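Local coordinates for folylpolyglutamate synthase/dihydrofolate synthase (Thermotoga maritima, PDB 1O5Z), which probably catalyses the ATP-dependent addition of glutamate to dihydropteroate and to tetrahydrofolylpolyglutamates, using magnesium, in folate biosynthesis, at residues K53-G58 and E284-P289; G64-M69 and C172-T177; Q192-K197 and R214-V219; P206-E211 and A276-K281; S228-M231 and K236-S239. All blocks are in the same frame, centred on the assembly; numbering follows the deposited sequence.

Contact 1. Residues K53-G58 and E284-P289; sequences KTIHIG and EATGLP
In the P-loop NTPase-like fold of the Mur ligase middle domain, Ile55 of strand 53-58 meets Thr286, in the last turn of helix 271-286, and Leu288, just beyond it. The strand lies inside the parallel part of the large mixed sheet, between strands 151-155 and 173-175. It runs into the P-loop and then into helix 63-77. The contact is small and mainly apolar, and no hydrogen bond crosses it.

Ile55 does the work on the strand side. Its CG1 lies anti to the carbonyl carbon (chi1 -65°), and the branch then runs out to CD1. The Ile55 and Thr286 side chains cross at about a right angle. Ile55 CD1 lies 4.0 Å from Thr286 OG1, and Ile55 CG1 is equally near. The hydroxyl therefore faces hydrocarbon. It is buried by this contact and has no hydrogen-bond partner in the model. Ile55 CD1 also approaches Leu288 CD1 at 4.3 Å, a loose apolar touch. Both of these side chains rest on Ile151 of the neighbouring strand, and Leu288 also reaches Leu74 of helix 63-77.

The chain leaves the helix between the two touching residues. Gly287 is the first to depart from helical geometry, with a positive phi of 83°. Both of its neighbours point their side chains toward the strand. Glu284, a turn earlier, is tied down elsewhere by Lys281, Tyr254 and the backbone at Glu257 and Asn258. The backbone bond of the last turn runs from Gly287 N to Glu284 O at 3.2 Å.

Contact 2. Residues G64-M69 and C172-T177; sequences GSVANM and CSTIVT. With SO4 (sulfate ion), chain C.
Val66 and Val176 meet just behind the P-loop, where helix 63-77 lies against the parallel sheet of the middle domain. Their side chains reach toward each other tip to tip. Val66 CG2 is 3.6 Å from Val176 CG2 and 4.0 Å from Val176 CG1. On Val66, the CG1 methyl stands anti to the backbone N (chi1 167°). The other methyl, CG2, is the one turned to Val176. This is the tight part of the contact, and Ile57 of strand 53-58 and Asn275 of helix 271-286 pack around it.

The fit is looser toward Thr174, where Val66 CG1 and Thr174 CG2 are 4.4 Å apart. The hydroxyl of Thr174 serves another purpose and is hydrogen-bonded to Thr282.

The opposite character appears at the start of the helix, where Gly64 is partly exposed and a sulfate ion is bound. The ion probably came from the crystallisation liquor. Its place is consistent with a nucleotide phosphate site, as in other P-loop proteins. Gly62 N and Asn304 ND2 also bind it. Four donors thus surround the anion, three of them backbone N-H groups, and the helix end would probably help to stabilise its charge. A CB on Gly64 would crowd the sulfate. Gly64 N donates to sulfate O3 at 2.7 Å, with an angle of 152° at the hydrogen, and Ser65 N donates to sulfate O4 at 3.0 Å.

Contact 3. Residues Q192-K197 and R214-V219; sequences QIAWEK and REALKV. With SO4 (sulfate ion), chain B.
Helices 192-197 and 214-219 run in roughly the same direction, with axes 8.6 Å apart at their closest and a crossing angle of -35°. The two backbones come nearest where both carry alanine, and the CA atoms of Ala194 and Ala216 are 5.2 Å apart. Ala194 points its methyl at the other helix. Its CB lies 3.8 Å from Ala216 CA, so it rests on backbone rather than on a long side chain.

Val219, one turn on from Ala216, straddles the next part of the groove with its two methyls. Its CG2 lies 3.9 Å from Ala194 CB. Its CG1, anti to the backbone N at chi1 -180°, goes to Trp195. There Val219 CG1 touches Trp195 CD1 at 3.6 Å. The methyl comes in at the edge of the indole, near the ring plane, and the two side chains cross at about a right angle. The ring also makes a cation-pi contact with Arg161.

The two helices belong to successive beta-alpha-beta crossovers of the parallel sheet. Helix 190-197 lies between strands 173-175 and 207-209, and helix 214-227 leads from 207-209 to 231-233. They pack side by side on one face of the sheet.

Lys197 turns away from this interface. Its chain bends at the last torsion (chi4 -37°) and brings the amine to a sulfate ion, probably from the crystallisation liquor. Lys197 NZ donates to sulfate O3 at 2.8 Å and more weakly to sulfate O4. Gly159 N is a further donor to the same sulfate.

Contact 4. Residues P206-E211 and A276-K281; sequences PLVTGE and AGVALK
Val208 holds CG1 anti to its own backbone N (chi1 179°), and Lys281 places CG likewise (chi1 -166°). The lysine chain then bends sharply at chi2, 16°, and again at chi3. The two side chains cross at about a right angle. Val208 CG1 sits 3.7 Å from Lys281 CG, and the other methyl, Val208 CG2, is 4.0 Å from the same carbon. The valine thus packs on the aliphatic root of the lysine. The amine leads away to a salt bridge with Glu284 and a cation-pi contact with Tyr232.

This is helix 271-286 lying on the parallel sheet of the P-loop NTPase-like domain, over strand 207-209. Further along, Val208 CG1 also meets Val278 CG1 at 4.1 Å. Trimming Val208 to an alanine would probably open a gap beneath the helix and leave Lys281 CG and Val278 CG1 without their shared neighbour.

Past the strand, Gly210 CA passes 3.9 Å from Val278 CG2. There is little room for a side chain here, since a CB on Gly210 would lie only about 3.0 Å from Val278 CG2. An ST turn follows, in which Glu211 N donates to Thr209 OG1 at 3.0 Å.

Contact 5. Residues S228-M231 and K236-S239; sequences SSRM and KDFS
The guanidinium of Arg230 and the carboxylate of Asp237 stand almost perpendicular, their planes 85° apart. Asp237 OD1 comes to the edge of the guanidinium, near its plane, on the NH1 side. The gap from Arg230 NH1 to Asp237 OD1 is 4.1 Å, too long for a salt bridge. The opposite charges may still attract weakly, though Arg230 is exposed and solvent would probably screen them. The arginine chain is extended from CG to NE. It then folds at chi4, near -6°, which swings the guanidinium round.

The other carboxylate oxygen faces the backbone. Asp237 OD2 is 3.5 Å from Met231 O; both are acceptors, and they are not hydrogen-bonded to each other. A water lies between and donates to Asp237 OD2 at 2.7 Å. Its distance to Met231 O is unusually short, so that half of the bridge is doubtful. Asp237 OD2 also accepts from Val233 N, which ties the carboxylate to the end of strand 231-233.

The contact lies at the surface. Ser228 ends helix 214-227 in a Schellman motif, and the chain then enters strand 231-233, the outermost on this side of the large sheet. Met231 packs on Met220 and Glu221 of that helix and on strand 207-209. Beyond Asp237, Phe238 reaches Val208 and Tyr254 as the chain passes into the three-stranded antiparallel sheet that starts with strand 239-244.

In the fold
Contacts 2 and 4 are the buried pair, about 7 Å apart between centres. Contact 2 sets helix 63-77 on strand 173-175, and contact 4 sets helix 271-286 on the neighbouring strand 207-209. Contact 1 uses helix 271-286 again, at its C-terminal end, and is only partly buried. In all three, aliphatic side chains carry the packing. Contact 3 pairs two helices instead. Strand 207-209 of contact 4 lies between those helices in sequence, and Leu217 and Ala216 pack on Thr209 and Glu211. Contact 5 is on the surface and differs in kind, with charges and water in place of methyl groups. It touches contact 4, through a probable hydrogen bond from Leu207 N to Arg230 O and Phe238 packing on Lys281.

Contact 1. Residues K53-G58 and E284-P289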
# COMPACT_ATOMS: atom_id res chain seq x y z
N LYS A 53 -12.61 11.61 -13.45
CA LYS A 53 -12.58 10.18 -13.69
C LYS A 53 -11.80 9.50 -12.59
O LYS A 53 -10.94 10.10 -11.94
CB LYS A 53 -11.94 9.83 -15.06
CG LYS A 53 -12.56 10.51 -16.27
CD LYS A 53 -14.07 10.21 -16.34
CE LYS A 53 -14.79 10.83 -17.58
NZ LYS A 53 -16.27 11.08 -17.31
N THR A 54 -12.06 8.21 -12.43
CA THR A 54 -11.62 7.51 -11.25
C THR A 54 -11.24 6.09 -11.65
O THR A 54 -11.78 5.55 -12.63
CB THR A 54 -12.78 7.65 -10.25
OG1 THR A 54 -12.35 8.44 -9.11
CG2 THR A 54 -13.24 6.41 -9.73
N ILE A 55 -10.23 5.54 -10.96
CA ILE A 55 -9.87 4.11 -11.10
C ILE A 55 -9.81 3.55 -9.71
O ILE A 55 -9.30 4.19 -8.81
CB ILE A 55 -8.54 3.92 -11.84
CG1 ILE A 55 -8.69 4.41 -13.26
CG2 ILE A 55 -8.10 2.45 -11.83
CD1 ILE A 55 -7.33 4.58 -13.96
N HIS A 56 -10.39 2.37 -9.54
CA HIS A 56 -10.67 1.86 -8.22
C HIS A 56 -10.02 0.52 -8.03
O HIS A 56 -10.32 -0.38 -8.78
CB HIS A 56 -12.17 1.75 -7.99
CG HIS A 56 -12.54 1.68 -6.54
ND1 HIS A 56 -13.78 1.29 -6.11
CD2 HIS A 56 -11.83 2.00 -5.43
CE1 HIS A 56 -13.82 1.34 -4.79
NE2 HIS A 56 -12.64 1.75 -4.35
N ILE A 57 -9.13 0.42 -7.03
CA ILE A 57 -8.29 -0.77 -6.84
C ILE A 57 -8.37 -1.40 -5.47
O ILE A 57 -7.90 -0.83 -4.49
CB ILE A 57 -6.81 -0.46 -7.21
CG1 ILE A 57 -6.71 0.00 -8.68
CG2 ILE A 57 -5.94 -1.73 -7.06
CD1 ILE A 57 -5.85 1.02 -8.85
N GLY A 58 -8.91 -2.62 -5.42
CA GLY A 58 -8.96 -3.41 -4.21
C GLY A 58 -8.24 -4.73 -4.31
O GLY A 58 -7.55 -5.02 -5.28
N GLU A 284 -5.52 -0.81 -19.81
CA GLU A 284 -6.17 -1.18 -21.08
C GLU A 284 -7.70 -1.11 -21.01
O GLU A 284 -8.35 -0.50 -21.86
CB GLU A 284 -5.74 -2.58 -21.52
CG GLU A 284 -4.25 -2.69 -21.88
CD GLU A 284 -3.85 -4.07 -22.35
OE1 GLU A 284 -4.55 -5.07 -22.06
OE2 GLU A 284 -2.83 -4.16 -23.04
N ALA A 285 -8.27 -1.71 -19.96
CA ALA A 285 -9.72 -1.83 -19.75
C ALA A 285 -10.43 -0.49 -19.62
O ALA A 285 -11.64 -0.38 -19.72
CB ALA A 285 -9.99 -2.65 -18.49
N THR A 286 -9.65 0.52 -19.32
CA THR A 286 -10.15 1.83 -18.98
C THR A 286 -10.42 2.66 -20.26
O THR A 286 -11.24 3.59 -20.25
CB THR A 286 -9.04 2.41 -18.09
OG1 THR A 286 -9.56 3.21 -17.02
CG2 THR A 286 -8.09 3.24 -18.86
N GLY A 287 -9.73 2.29 -21.36
CA GLY A 287 -9.75 3.00 -22.61
C GLY A 287 -8.81 4.20 -22.73
O GLY A 287 -8.66 4.75 -23.79
N LEU A 288 -8.17 4.65 -21.66
CA LEU A 288 -7.42 5.88 -21.70
C LEU A 288 -6.27 5.79 -22.66
O LEU A 288 -5.63 4.77 -22.76
CB LEU A 288 -6.90 6.23 -20.34
CG LEU A 288 -7.96 6.58 -19.31
CD1 LEU A 288 -7.38 6.51 -17.85
CD2 LEU A 288 -8.60 7.92 -19.60
N PRO A 289 -5.99 6.84 -23.42
CA PRO A 289 -4.83 6.83 -24.25
C PRO A 289 -3.51 6.83 -23.43
O PRO A 289 -3.33 7.62 -22.47
CB PRO A 289 -5.00 8.08 -25.09
CG PRO A 289 -5.85 8.95 -24.28
CD PRO A 289 -6.77 8.07 -23.57

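Contact 2. Residues G64-M69 and C172-T177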
# COMPACT_ATOMS: atom_id res chain seq x y z
N GLY A 64 -2.06 -1.64 -3.22
CA GLY A 64 -1.19 -0.50 -3.13
C GLY A 64 -0.22 -0.46 -4.28
O GLY A 64 -0.03 0.60 -4.85
N SER A 65 0.45 -1.57 -4.58
CA SER A 65 1.40 -1.65 -5.74
C SER A 65 0.71 -1.38 -7.04
O SER A 65 1.24 -0.65 -7.90
CB SER A 65 1.99 -3.03 -5.94
OG SER A 65 2.84 -3.45 -4.90
N VAL A 66 -0.45 -2.02 -7.26
CA VAL A 66 -1.17 -1.84 -8.53
C VAL A 66 -1.64 -0.40 -8.65
O VAL A 66 -1.48 0.21 -9.72
CB VAL A 66 -2.35 -2.82 -8.69
CG1 VAL A 66 -3.23 -2.39 -9.85
CG2 VAL A 66 -1.83 -4.27 -8.91
N ALA A 67 -2.18 0.18 -7.58
CA ALA A 67 -2.55 1.60 -7.62
C ALA A 67 -1.38 2.49 -8.00
O ALA A 67 -1.48 3.37 -8.84
CB ALA A 67 -3.13 2.06 -6.26
N ASN A 68 -0.26 2.29 -7.31
CA ASN A 68 0.95 3.05 -7.52
C ASN A 68 1.43 2.95 -8.96
O ASN A 68 1.78 3.95 -9.56
CB ASN A 68 2.07 2.59 -6.60
CG ASN A 68 3.24 3.51 -6.62
OD1 ASN A 68 4.26 3.23 -7.28
ND2 ASN A 68 3.10 4.67 -5.94
N MET A 69 1.45 1.74 -9.48
CA MET A 69 1.84 1.50 -10.86
C MET A 69 0.91 2.23 -11.86
O MET A 69 1.36 2.89 -12.82
CB MET A 69 1.83 0.02 -11.12
CG MET A 69 2.95 -0.74 -10.42
SD MET A 69 2.75 -2.53 -10.67
CE MET A 69 4.04 -3.23 -9.64
N CYS A 172 -12.64 1.69 -14.32
CA CYS A 172 -12.29 0.31 -14.15
C CYS A 172 -12.21 0.05 -12.67
O CYS A 172 -11.80 0.92 -11.91
CB CYS A 172 -10.92 0.04 -14.77
SG CYS A 172 -10.53 -1.73 -14.87
N SER A 173 -12.63 -1.15 -12.28
CA SER A 173 -12.54 -1.67 -10.91
C SER A 173 -11.61 -2.87 -10.99
O SER A 173 -11.76 -3.74 -11.86
CB SER A 173 -13.91 -2.13 -10.41
OG SER A 173 -14.86 -1.10 -10.52
N THR A 174 -10.64 -2.88 -10.10
CA THR A 174 -9.64 -3.93 -10.05
C THR A 174 -9.69 -4.62 -8.71
O THR A 174 -9.73 -3.96 -7.66
CB THR A 174 -8.27 -3.29 -10.28
OG1 THR A 174 -8.30 -2.63 -11.56
CG2 THR A 174 -7.11 -4.36 -10.35
N ILE A 175 -9.75 -5.95 -8.74
CA ILE A 175 -9.56 -6.72 -7.52
C ILE A 175 -8.31 -7.58 -7.69
O ILE A 175 -8.32 -8.62 -8.37
CB ILE A 175 -10.80 -7.56 -7.21
CG1 ILE A 175 -12.01 -6.62 -6.99
CG2 ILE A 175 -10.55 -8.40 -5.94
CD1 ILE A 175 -13.36 -7.30 -6.94
N VAL A 176 -7.21 -7.10 -7.12
CA VAL A 176 -5.93 -7.68 -7.48
C VAL A 176 -5.91 -9.16 -7.08
O VAL A 176 -5.66 -10.04 -7.91
CB VAL A 176 -4.73 -6.93 -6.84
CG1 VAL A 176 -3.40 -7.55 -7.36
CG2 VAL A 176 -4.77 -5.43 -7.11
N THR A 177 -6.19 -9.41 -5.78
CA THR A 177 -6.37 -10.74 -5.23
C THR A 177 -7.48 -10.81 -4.19
O THR A 177 -7.92 -9.81 -3.65
CB THR A 177 -5.05 -11.32 -4.55
OG1 THR A 177 -4.66 -10.59 -3.35
CG2 THR A 177 -3.86 -11.27 -5.55
S SO4 C . 0.08 -3.91 -1.28
O1 SO4 C . -0.23 -5.27 -0.86
O2 SO4 C . 1.07 -3.25 -0.45
O3 SO4 C . -1.21 -3.21 -1.15
O4 SO4 C . 0.63 -3.87 -2.64

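Contact 3. Residues Q192-K197 and R214-V219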
# COMPACT_ATOMS: atom_id res chain seq x y z
N GLN A 192 -16.89 -15.35 1.12
CA GLN A 192 -17.34 -14.13 1.84
C GLN A 192 -16.46 -12.92 1.60
O GLN A 192 -16.93 -11.81 1.35
CB GLN A 192 -17.36 -14.38 3.34
CG GLN A 192 -18.48 -15.30 3.76
CD GLN A 192 -18.45 -15.56 5.24
OE1 GLN A 192 -17.96 -16.57 5.65
NE2 GLN A 192 -18.97 -14.61 6.03
N ILE A 193 -15.16 -13.15 1.71
CA ILE A 193 -14.16 -12.13 1.42
C ILE A 193 -14.30 -11.66 -0.04
O ILE A 193 -14.37 -10.47 -0.32
CB ILE A 193 -12.73 -12.71 1.67
CG1 ILE A 193 -12.54 -13.00 3.18
CG2 ILE A 193 -11.64 -11.72 1.14
CD1 ILE A 193 -11.46 -14.00 3.49
N ALA A 194 -14.32 -12.62 -0.95
CA ALA A 194 -14.58 -12.36 -2.37
C ALA A 194 -15.82 -11.53 -2.58
O ALA A 194 -15.84 -10.65 -3.42
CB ALA A 194 -14.70 -13.68 -3.16
N TRP A 195 -16.86 -11.78 -1.82
CA TRP A 195 -18.08 -11.02 -1.98
C TRP A 195 -17.95 -9.56 -1.57
O TRP A 195 -18.33 -8.65 -2.31
CB TRP A 195 -19.21 -11.68 -1.20
CG TRP A 195 -20.46 -11.21 -1.70
CD1 TRP A 195 -21.04 -11.51 -2.91
CD2 TRP A 195 -21.32 -10.32 -1.05
NE1 TRP A 195 -22.23 -10.83 -3.05
CE2 TRP A 195 -22.43 -10.10 -1.91
CE3 TRP A 195 -21.29 -9.69 0.19
CZ2 TRP A 195 -23.48 -9.29 -1.56
CZ3 TRP A 195 -22.32 -8.87 0.53
CH2 TRP A 195 -23.42 -8.68 -0.34
N GLU A 196 -17.40 -9.34 -0.38
CA GLU A 196 -17.10 -7.98 0.12
C GLU A 196 -16.29 -7.17 -0.91
O GLU A 196 -16.62 -6.03 -1.24
CB GLU A 196 -16.36 -8.10 1.48
CG GLU A 196 -16.32 -6.84 2.35
CD GLU A 196 -17.71 -6.34 2.81
OE1 GLU A 196 -18.72 -7.11 2.69
OE2 GLU A 196 -17.80 -5.18 3.32
N LYS A 197 -15.26 -7.80 -1.46
CA LYS A 197 -14.43 -7.18 -2.47
C LYS A 197 -15.15 -6.90 -3.80
O LYS A 197 -14.87 -5.90 -4.46
CB LYS A 197 -13.17 -8.04 -2.73
CG LYS A 197 -12.27 -8.02 -1.55
CD LYS A 197 -10.84 -8.24 -1.83
CE LYS A 197 -10.09 -8.53 -0.50
NZ LYS A 197 -10.54 -7.77 0.68
N ARG A 214 -10.73 -20.44 -7.83
CA ARG A 214 -12.03 -20.71 -8.41
C ARG A 214 -13.18 -20.10 -7.60
O ARG A 214 -14.09 -19.50 -8.16
CB ARG A 214 -12.21 -22.22 -8.45
CG ARG A 214 -12.83 -22.83 -9.71
CD ARG A 214 -13.89 -21.98 -10.40
NE ARG A 214 -13.28 -20.91 -11.19
CZ ARG A 214 -13.94 -20.13 -12.03
NH1 ARG A 214 -15.25 -20.30 -12.23
NH2 ARG A 214 -13.27 -19.18 -12.69
N GLU A 215 -13.11 -20.28 -6.29
CA GLU A 215 -14.15 -19.85 -5.34
C GLU A 215 -14.35 -18.37 -5.43
O GLU A 215 -15.48 -17.86 -5.40
CB GLU A 215 -13.72 -20.11 -3.91
CG GLU A 215 -13.08 -21.45 -3.66
CD GLU A 215 -11.56 -21.48 -3.79
OE1 GLU A 215 -10.93 -20.87 -2.88
OE2 GLU A 215 -11.00 -22.14 -4.75
N ALA A 216 -13.21 -17.68 -5.50
CA ALA A 216 -13.15 -16.24 -5.55
C ALA A 216 -13.66 -15.72 -6.91
O ALA A 216 -14.44 -14.75 -6.95
CB ALA A 216 -11.72 -15.79 -5.29
N LEU A 217 -13.22 -16.36 -8.00
CA LEU A 217 -13.57 -15.91 -9.35
C LEU A 217 -15.05 -16.13 -9.60
O LEU A 217 -15.70 -15.29 -10.21
CB LEU A 217 -12.74 -16.64 -10.39
CG LEU A 217 -11.24 -16.38 -10.37
CD1 LEU A 217 -10.53 -17.39 -11.26
CD2 LEU A 217 -10.93 -15.00 -10.88
N LYS A 218 -15.58 -17.25 -9.11
CA LYS A 218 -17.01 -17.56 -9.22
C LYS A 218 -17.89 -16.39 -8.70
O LYS A 218 -18.84 -15.97 -9.34
CB LYS A 218 -17.33 -18.89 -8.51
CG LYS A 218 -16.92 -20.15 -9.32
CD LYS A 218 -16.83 -21.52 -8.51
CE LYS A 218 -16.91 -22.72 -9.49
NZ LYS A 218 -16.18 -24.02 -9.13
N VAL A 219 -17.52 -15.84 -7.56
CA VAL A 219 -18.27 -14.72 -7.01
C VAL A 219 -18.18 -13.51 -7.94
O VAL A 219 -19.19 -12.92 -8.33
CB VAL A 219 -17.77 -14.34 -5.59
CG1 VAL A 219 -18.58 -13.16 -5.03
CG2 VAL A 219 -17.79 -15.54 -4.66
S SO4 B . -8.49 -5.95 2.48
O1 SO4 B . -7.87 -4.73 3.03
O2 SO4 B . -7.59 -7.08 2.68
O3 SO4 B . -8.74 -5.69 1.06
O4 SO4 B . -9.78 -6.21 3.10

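Contact 4. Residues P206-E211 and A276-K281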
# COMPACT_ATOMS: atom_id res chain seq x y z
N PRO A 206 -15.84 -2.19 -16.36
CA PRO A 206 -15.06 -3.43 -16.39
C PRO A 206 -14.44 -3.76 -15.04
O PRO A 206 -14.30 -2.90 -14.16
CB PRO A 206 -13.97 -3.14 -17.42
CG PRO A 206 -13.91 -1.62 -17.49
CD PRO A 206 -15.33 -1.18 -17.32
N LEU A 207 -14.11 -5.04 -14.89
CA LEU A 207 -13.40 -5.55 -13.72
C LEU A 207 -12.13 -6.25 -14.20
O LEU A 207 -12.17 -7.08 -15.15
CB LEU A 207 -14.25 -6.59 -12.98
CG LEU A 207 -13.49 -7.55 -12.05
CD1 LEU A 207 -12.87 -6.76 -10.85
CD2 LEU A 207 -14.40 -8.67 -11.57
N VAL A 208 -11.02 -5.94 -13.53
CA VAL A 208 -9.77 -6.66 -13.73
C VAL A 208 -9.33 -7.37 -12.45
O VAL A 208 -9.34 -6.78 -11.38
CB VAL A 208 -8.68 -5.70 -14.16
CG1 VAL A 208 -7.36 -6.43 -14.35
CG2 VAL A 208 -9.11 -5.02 -15.40
N THR A 209 -8.94 -8.64 -12.58
CA THR A 209 -8.43 -9.40 -11.44
C THR A 209 -7.18 -10.25 -11.69
O THR A 209 -6.99 -10.88 -12.76
CB THR A 209 -9.57 -10.21 -10.73
OG1 THR A 209 -9.07 -10.84 -9.53
CG2 THR A 209 -10.09 -11.32 -11.62
N GLY A 210 -6.32 -10.25 -10.66
CA GLY A 210 -5.13 -11.11 -10.61
C GLY A 210 -5.40 -12.38 -9.84
O GLY A 210 -4.47 -13.10 -9.50
N GLU A 211 -6.67 -12.69 -9.61
CA GLU A 211 -7.06 -13.81 -8.76
C GLU A 211 -7.20 -15.05 -9.63
O GLU A 211 -7.60 -14.96 -10.80
CB GLU A 211 -8.35 -13.50 -7.98
CG GLU A 211 -8.78 -14.58 -6.96
CD GLU A 211 -7.67 -15.03 -6.03
OE1 GLU A 211 -6.96 -14.18 -5.43
OE2 GLU A 211 -7.47 -16.26 -5.89
N ALA A 276 2.12 -5.72 -11.90
CA ALA A 276 2.34 -4.95 -13.14
C ALA A 276 1.41 -5.38 -14.30
O ALA A 276 0.78 -4.54 -14.90
CB ALA A 276 3.81 -5.02 -13.57
N GLY A 277 1.26 -6.68 -14.55
CA GLY A 277 0.24 -7.14 -15.51
C GLY A 277 -1.16 -6.65 -15.14
O GLY A 277 -1.93 -6.23 -15.96
N VAL A 278 -1.51 -6.77 -13.89
CA VAL A 278 -2.82 -6.30 -13.44
C VAL A 278 -2.99 -4.81 -13.71
O VAL A 278 -4.06 -4.39 -14.15
CB VAL A 278 -3.07 -6.58 -11.93
CG1 VAL A 278 -4.41 -6.01 -11.48
CG2 VAL A 278 -3.04 -8.04 -11.66
N ALA A 279 -1.96 -4.02 -13.41
CA ALA A 279 -1.97 -2.57 -13.64
C ALA A 279 -2.17 -2.21 -15.13
O ALA A 279 -2.90 -1.27 -15.47
CB ALA A 279 -0.69 -1.97 -13.11
N LEU A 280 -1.49 -2.95 -16.02
CA LEU A 280 -1.55 -2.69 -17.44
C LEU A 280 -2.91 -3.09 -17.96
O LEU A 280 -3.51 -2.35 -18.75
CB LEU A 280 -0.43 -3.41 -18.19
CG LEU A 280 1.03 -3.04 -17.82
CD1 LEU A 280 2.08 -3.65 -18.79
CD2 LEU A 280 1.21 -1.57 -17.78
N LYS A 281 -3.42 -4.26 -17.55
CA LYS A 281 -4.82 -4.59 -17.88
C LYS A 281 -5.78 -3.55 -17.33
O LYS A 281 -6.67 -3.13 -18.02
CB LYS A 281 -5.21 -5.99 -17.40
CG LYS A 281 -6.56 -6.59 -17.98
CD LYS A 281 -7.20 -5.91 -19.25
CE LYS A 281 -6.71 -6.43 -20.52
NZ LYS A 281 -7.08 -5.52 -21.67

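Contact 5. Residues S228-M231 and K236-S239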
# COMPACT_ATOMS: atom_id res chain seq x y z
N SER A 228 -23.25 -6.45 -15.82
CA SER A 228 -22.89 -6.31 -17.23
C SER A 228 -21.50 -5.68 -17.39
O SER A 228 -21.25 -4.85 -18.29
CB SER A 228 -23.98 -5.54 -17.99
OG SER A 228 -25.26 -5.99 -17.60
N SER A 229 -20.60 -6.09 -16.50
CA SER A 229 -19.21 -5.65 -16.47
C SER A 229 -18.34 -6.66 -17.17
O SER A 229 -18.35 -7.85 -16.84
CB SER A 229 -18.74 -5.56 -15.03
OG SER A 229 -19.49 -4.61 -14.32
N ARG A 230 -17.56 -6.19 -18.12
CA ARG A 230 -16.57 -7.04 -18.73
C ARG A 230 -15.45 -7.32 -17.72
O ARG A 230 -14.87 -6.41 -17.16
CB ARG A 230 -16.03 -6.39 -19.98
CG ARG A 230 -15.17 -7.31 -20.79
CD ARG A 230 -14.90 -6.81 -22.21
NE ARG A 230 -14.13 -7.69 -23.10
CZ ARG A 230 -13.51 -8.87 -22.81
NH1 ARG A 230 -13.49 -9.47 -21.59
NH2 ARG A 230 -12.85 -9.46 -23.82
N MET A 231 -15.16 -8.60 -17.54
CA MET A 231 -14.19 -9.09 -16.57
C MET A 231 -12.91 -9.62 -17.24
O MET A 231 -12.97 -10.42 -18.19
CB MET A 231 -14.83 -10.24 -15.79
CG MET A 231 -13.98 -10.80 -14.68
SD MET A 231 -15.00 -11.92 -13.71
CE MET A 231 -13.82 -12.47 -12.47
N LYS A 236 -6.13 -15.79 -18.16
CA LYS A 236 -7.21 -15.80 -19.14
C LYS A 236 -7.06 -14.62 -20.10
O LYS A 236 -6.66 -14.80 -21.22
CB LYS A 236 -8.60 -15.79 -18.47
CG LYS A 236 -9.70 -15.97 -19.50
CD LYS A 236 -11.11 -16.09 -18.94
CE LYS A 236 -12.05 -16.55 -20.09
NZ LYS A 236 -13.49 -16.36 -19.72
N ASP A 237 -7.36 -13.41 -19.66
CA ASP A 237 -7.42 -12.27 -20.55
C ASP A 237 -6.11 -11.50 -20.67
O ASP A 237 -5.97 -10.61 -21.53
CB ASP A 237 -8.52 -11.35 -20.08
CG ASP A 237 -9.84 -12.05 -20.02
OD1 ASP A 237 -10.45 -12.20 -21.10
OD2 ASP A 237 -10.32 -12.52 -18.95
N PHE A 238 -5.17 -11.81 -19.79
CA PHE A 238 -3.85 -11.27 -19.92
C PHE A 238 -2.89 -12.10 -19.13
O PHE A 238 -3.29 -12.89 -18.28
CB PHE A 238 -3.80 -9.84 -19.42
CG PHE A 238 -4.15 -9.71 -17.97
CD1 PHE A 238 -5.47 -9.78 -17.56
CD2 PHE A 238 -3.16 -9.53 -17.01
CE1 PHE A 238 -5.81 -9.66 -16.22
CE2 PHE A 238 -3.48 -9.41 -15.68
CZ PHE A 238 -4.81 -9.48 -15.27
N SER A 239 -1.61 -11.88 -19.37
CA SER A 239 -0.58 -12.64 -18.69
C SER A 239 0.75 -11.86 -18.68
O SER A 239 0.92 -10.88 -19.42
CB SER A 239 -0.41 -13.96 -19.41
OG SER A 239 -0.02 -13.71 -20.75
O HOH W 1 -12.94 -12.82 -18.60